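Local atomic coordinates of Two-component sensor histidine kinase (Nostoc sp., PDB entry 6OZB), a protein that probably senses light as part of a sensor histidine kinase, its GAF domain binding a bilin chromophore, here phycoerythrobilin. Residues D50-Y55 / G164-H169. The protein carries 1 engineered substitution. Residues are numbered along the deposited sequence; the frame is centred on the assembly and turned at random.
Sequences DRVMIY and GLLVSH. With PEB (phycoerythrobilin), chain F.
With CG of Arg-51 trans to its own backbone N (chi1 177°) and the chain bent at chi3, the guanidinium comes down beside the imidazole of His-169, whose CG instead lies opposite its carbonyl carbon (chi1 -73°). The two side chains run side by side in the same direction, their flat groups turned 65° apart. NH2 of Arg-51 donates to ND1 of His-169 over 3.0 Å, the acceptor lying in the guanidinium plane; NE adds a weak bond to the same nitrogen, while NH1 is held by the carbonyl of Pro-76. With ND1 accepting, NE2 is left to donate, consistent with its weak, bent hydrogen bond to OD of phycoerythrobilin (2.7 Å). Arg-51, a second-shell residue, probably helps to set the ring's rotation together with the bond at NE2; an alanine in place of His-169 would probably leave OD without this donor and NH2 of Arg-51 without its ring acceptor. CE of Met-53 fills the angle between protein and pigment, 3.6 Å from CE1 of His-169 and 3.8 Å from CBD of the bilin. Farther along the same face, CD2 of Tyr-55 rests 4.0 Å from CD1 of Leu-165, and both residues touch methyls of the chromophore. On the other face, CD1 of Leu-166 meets Val-52 and Ile-54 beneath helices 32-47 and 178-201. Paired backbone bonds join Arg-51 to His-169, Met-53 to Val-167 and Tyr-55 to Leu-165, and Asp-50 with Arg-51 opposite His-169 forms a classic beta bulge. Strands 51-57 and 161-170 form an interior antiparallel pair of the GAF-domain sheet, one face packed on helices and the other lining the bilin pocket.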
ATOM      1  N   ASP C  50      13.233 -21.087  -1.321  1.00 18.17           N
ATOM      2  CA  ASP C  50      14.074 -21.973  -0.520  1.00 15.58           C
ATOM      3  C   ASP C  50      13.313 -23.084   0.180  1.00 14.35           C
ATOM      4  O   ASP C  50      13.887 -24.123   0.422  1.00 17.98           O
ATOM      5  CB  ASP C  50      14.834 -21.195   0.544  1.00 18.21           C
ATOM      6  CG  ASP C  50      15.884 -20.242  -0.021  1.00 18.42           C
ATOM      7  OD1 ASP C  50      16.520 -20.546  -1.061  1.00 19.03           O
ATOM      8  OD2 ASP C  50      16.080 -19.173   0.625  1.00 18.77           O
ATOM      9  N   ARG C  51      12.049 -22.843   0.545  1.00 16.57           N
ATOM     10  CA  ARG C  51      11.274 -23.816   1.331  1.00 19.60           C
ATOM     11  C   ARG C  51       9.800 -23.656   1.014  1.00 19.83           C
ATOM     12  O   ARG C  51       9.251 -22.566   1.162  1.00 18.29           O
ATOM     13  CB  ARG C  51      11.541 -23.630   2.839  1.00 20.10           C
ATOM     14  CG  ARG C  51      10.729 -24.548   3.791  1.00 16.66           C
ATOM     15  CD  ARG C  51      11.251 -24.516   5.238  1.00 18.98           C
ATOM     16  NE  ARG C  51      11.019 -23.221   5.884  1.00 16.78           N
ATOM     17  CZ  ARG C  51      11.620 -22.803   6.991  1.00 21.48           C
ATOM     18  NH1 ARG C  51      12.518 -23.559   7.614  1.00 21.47           N
ATOM     19  NH2 ARG C  51      11.339 -21.598   7.468  1.00 20.18           N
ATOM     20  N   VAL C  52       9.179 -24.739   0.532  1.00 13.12           N
ATOM     21  CA  VAL C  52       7.737 -24.786   0.292  1.00 14.73           C
ATOM     22  C   VAL C  52       7.185 -25.895   1.164  1.00 17.13           C
ATOM     23  O   VAL C  52       7.780 -26.962   1.253  1.00 14.70           O
ATOM     24  CB  VAL C  52       7.402 -25.026  -1.178  1.00 15.77           C
ATOM     25  CG1 VAL C  52       5.915 -25.263  -1.395  1.00 15.64           C
ATOM     26  CG2 VAL C  52       7.861 -23.827  -1.991  1.00 22.64           C
ATOM     27  N   MET C  53       6.072 -25.616   1.833  1.00 15.81           N
ATOM     28  CA  MET C  53       5.451 -26.565   2.765  1.00 13.34           C
ATOM     29  C   MET C  53       3.959 -26.629   2.550  1.00 18.21           C
ATOM     30  O   MET C  53       3.352 -25.655   2.111  1.00 18.22           O
ATOM     31  CB  MET C  53       5.731 -26.157   4.196  1.00 15.33           C
ATOM     32  CG  MET C  53       7.196 -26.041   4.510  1.00 27.36           C
ATOM     33  SD  MET C  53       7.435 -25.336   6.139  1.00 26.72           S
ATOM     34  CE  MET C  53       6.819 -23.703   5.853  1.00 23.92           C
ATOM     35  N   ILE C  54       3.371 -27.782   2.862  1.00 17.70           N
ATOM     36  CA  ILE C  54       1.930 -27.855   3.006  1.00 15.69           C
ATOM     37  C   ILE C  54       1.648 -28.115   4.483  1.00 16.40           C
ATOM     38  O   ILE C  54       2.242 -29.004   5.117  1.00 15.39           O
ATOM     39  CB  ILE C  54       1.329 -28.916   2.074  1.00 17.67           C
ATOM     40  CG1 ILE C  54       1.493 -28.414   0.637  1.00 26.44           C
ATOM     41  CG2 ILE C  54      -0.148 -29.167   2.428  1.00 21.93           C
ATOM     42  CD1 ILE C  54       0.885 -29.245  -0.403  1.00 37.63           C
ATOM     43  N   TYR C  55       0.794 -27.269   5.025  1.00 17.37           N
ATOM     44  CA  TYR C  55       0.443 -27.221   6.437  1.00 15.30           C
ATOM     45  C   TYR C  55      -0.997 -27.705   6.553  1.00 19.41           C
ATOM     46  O   TYR C  55      -1.845 -27.206   5.848  1.00 21.99           O
ATOM     47  CB  TYR C  55       0.606 -25.781   6.943  1.00 17.10           C
ATOM     48  CG  TYR C  55       0.396 -25.536   8.387  1.00 21.08           C
ATOM     49  CD1 TYR C  55       1.360 -25.877   9.336  1.00 23.37           C
ATOM     50  CD2 TYR C  55      -0.745 -24.897   8.822  1.00 21.28           C
ATOM     51  CE1 TYR C  55       1.156 -25.628  10.665  1.00 20.24           C
ATOM     52  CE2 TYR C  55      -0.939 -24.625  10.140  1.00 19.77           C
ATOM     53  CZ  TYR C  55       0.005 -24.996  11.066  1.00 21.73           C
ATOM     54  OH  TYR C  55      -0.201 -24.723  12.401  1.00 24.44           O
ATOM     55  N   GLY C 164      -5.977 -26.470   4.983  1.00 16.63           N
ATOM     56  CA  GLY C 164      -4.541 -26.269   5.169  1.00 14.14           C
ATOM     57  C   GLY C 164      -4.043 -25.030   4.473  1.00 16.01           C
ATOM     58  O   GLY C 164      -4.847 -24.183   4.079  1.00 15.76           O
ATOM     59  N   LEU C 165      -2.722 -24.939   4.337  1.00 18.76           N
ATOM     60  CA  LEU C 165      -2.059 -23.809   3.673  1.00 16.58           C
ATOM     61  C   LEU C 165      -0.963 -24.319   2.773  1.00 13.78           C
ATOM     62  O   LEU C 165      -0.246 -25.262   3.149  1.00 18.37           O
ATOM     63  CB  LEU C 165      -1.424 -22.848   4.699  1.00 16.99           C
ATOM     64  CG  LEU C 165      -2.284 -22.327   5.856  1.00 16.63           C
ATOM     65  CD1 LEU C 165      -1.482 -21.529   6.881  1.00 19.56           C
ATOM     66  CD2 LEU C 165      -3.418 -21.469   5.301  1.00 19.37           C
ATOM     67  N   LEU C 166      -0.795 -23.662   1.625  1.00 13.58           N
ATOM     68  CA  LEU C 166       0.427 -23.772   0.835  1.00 14.93           C
ATOM     69  C   LEU C 166       1.318 -22.595   1.224  1.00 15.37           C
ATOM     70  O   LEU C 166       0.900 -21.429   1.114  1.00 14.71           O
ATOM     71  CB  LEU C 166       0.133 -23.754  -0.652  1.00 15.66           C
ATOM     72  CG  LEU C 166       1.309 -23.767  -1.613  1.00 18.31           C
ATOM     73  CD1 LEU C 166       2.056 -25.084  -1.466  1.00 18.64           C
ATOM     74  CD2 LEU C 166       0.813 -23.571  -3.032  1.00 17.07           C
ATOM     75  N   VAL C 167       2.502 -22.905   1.739  1.00 14.26           N
ATOM     76  CA  VAL C 167       3.408 -21.902   2.304  1.00 14.00           C
ATOM     77  C   VAL C 167       4.747 -21.876   1.564  1.00 15.45           C
ATOM     78  O   VAL C 167       5.397 -22.905   1.422  1.00 19.54           O
ATOM     79  CB  VAL C 167       3.694 -22.152   3.775  1.00 16.25           C
ATOM     80  CG1 VAL C 167       4.518 -21.014   4.383  1.00 18.35           C
ATOM     81  CG2 VAL C 167       2.423 -22.275   4.557  1.00 18.69           C
ATOM     82  N   SER C 168       5.164 -20.696   1.119  1.00 14.25           N
ATOM     83  CA  SER C 168       6.419 -20.529   0.403  1.00 14.32           C
ATOM     84  C   SER C 168       7.298 -19.531   1.152  1.00 13.35           C
ATOM     85  O   SER C 168       6.916 -18.376   1.288  1.00 17.50           O
ATOM     86  CB  SER C 168       6.131 -20.037  -1.013  1.00 18.35           C
ATOM     87  OG  SER C 168       7.321 -19.796  -1.766  1.00 21.93           O
ATOM     88  N   HIS C 169       8.440 -19.998   1.657  1.00 12.81           N
ATOM     89  CA  HIS C 169       9.401 -19.179   2.409  1.00 11.33           C
ATOM     90  C   HIS C 169      10.682 -18.977   1.609  1.00 16.08           C
ATOM     91  O   HIS C 169      11.151 -19.899   0.933  1.00 18.37           O
ATOM     92  CB  HIS C 169       9.822 -19.832   3.712  1.00 16.17           C
ATOM     93  CG  HIS C 169       8.779 -19.827   4.788  1.00 16.71           C
ATOM     94  ND1 HIS C 169       8.919 -20.560   5.952  1.00 16.36           N
ATOM     95  CD2 HIS C 169       7.606 -19.167   4.896  1.00 16.26           C
ATOM     96  CE1 HIS C 169       7.874 -20.345   6.734  1.00 20.89           C
ATOM     97  NE2 HIS C 169       7.067 -19.499   6.119  1.00 17.33           N
TER
HETATM   98  CHC PEB F 900       1.742 -18.786  10.773  1.00 20.30           C
HETATM   99  NC  PEB F 900       0.829 -16.447  11.072  1.00 21.58           N
HETATM  100  C1C PEB F 900       0.056 -15.540  10.414  1.00 20.45           C
HETATM  101  C2C PEB F 900      -0.330 -16.052   9.201  1.00 22.80           C
HETATM  102  C3C PEB F 900       0.203 -17.318   9.091  1.00 21.96           C
HETATM  103  C4C PEB F 900       0.930 -17.555  10.280  1.00 16.88           C
HETATM  104  CMC PEB F 900      -0.054 -18.186   7.873  1.00 26.08           C
HETATM  105  CAC PEB F 900      -1.224 -15.261   8.188  1.00 15.89           C
HETATM  106  CBC PEB F 900      -0.419 -14.185   7.478  1.00 21.89           C
HETATM  107  CGC PEB F 900       0.390 -14.835   6.385  1.00 28.33           C
HETATM  108  O1C PEB F 900      -0.220 -15.485   5.490  1.00 24.48           O
HETATM  109  O2C PEB F 900       1.652 -14.723   6.353  1.00 21.85           O
HETATM  110  ND  PEB F 900       3.035 -19.144   8.747  1.00 28.29           N
HETATM  111  C1D PEB F 900       2.022 -19.736   9.716  1.00 27.37           C
HETATM  112  C2D PEB F 900       2.730 -20.880  10.270  1.00 25.39           C
HETATM  113  C3D PEB F 900       4.007 -20.985   9.761  1.00 28.86           C
HETATM  114  C4D PEB F 900       4.270 -19.975   8.804  1.00 33.05           C
HETATM  115  CMD PEB F 900       2.133 -21.778  11.388  1.00 28.57           C
HETATM  116  CAD PEB F 900       5.042 -22.010  10.260  1.00 48.75           C
HETATM  117  CBD PEB F 900       5.821 -22.659   9.340  1.00 56.99           C
HETATM  118  OD  PEB F 900       5.281 -19.795   8.141  1.00 29.20           O
HETATM  119  NA  PEB F 900       2.082 -15.159  15.782  1.00 24.13           N
HETATM  120  C1A PEB F 900       2.841 -15.894  16.734  1.00 30.03           C
HETATM  121  C2A PEB F 900       2.573 -15.351  18.113  1.00 25.55           C
HETATM  122  C3A PEB F 900       1.562 -14.225  17.964  1.00 25.94           C
HETATM  123  C4A PEB F 900       1.287 -14.150  16.449  1.00 25.41           C
HETATM  124  CMA PEB F 900       2.104 -16.458  19.108  1.00 28.90           C
HETATM  125  CBA PEB F 900       2.320 -12.777  19.950  1.00 26.91           C
HETATM  126  OA  PEB F 900       3.570 -16.830  16.448  1.00 28.26           O
HETATM  127  CHA PEB F 900       0.494 -13.187  15.898  1.00 19.65           C
HETATM  128  CAA PEB F 900       1.956 -12.828  18.454  1.00 23.54           C
HETATM  129  NB  PEB F 900       0.331 -14.172  13.382  1.00 17.61           N
HETATM  130  C1B PEB F 900       0.149 -13.141  14.412  1.00 19.17           C
HETATM  131  C2B PEB F 900      -0.472 -11.964  13.854  1.00 17.53           C
HETATM  132  C3B PEB F 900      -0.683 -12.227  12.462  1.00 17.51           C
HETATM  133  C4B PEB F 900      -0.198 -13.613  12.127  1.00 21.89           C
HETATM  134  CHB PEB F 900      -0.308 -14.122  10.857  1.00 18.16           C
HETATM  135  CMB PEB F 900      -0.818 -10.725  14.616  1.00 20.81           C
HETATM  136  CAB PEB F 900      -1.302 -11.276  11.460  1.00 17.13           C
HETATM  137  CBB PEB F 900      -0.195 -10.570  10.707  1.00 17.57           C
HETATM  138  CGB PEB F 900      -0.903  -9.519   9.850  1.00 22.39           C
HETATM  139  O1B PEB F 900      -1.676  -9.923   8.931  1.00 27.88           O
HETATM  140  O2B PEB F 900      -0.740  -8.297  10.086  1.00 17.11           O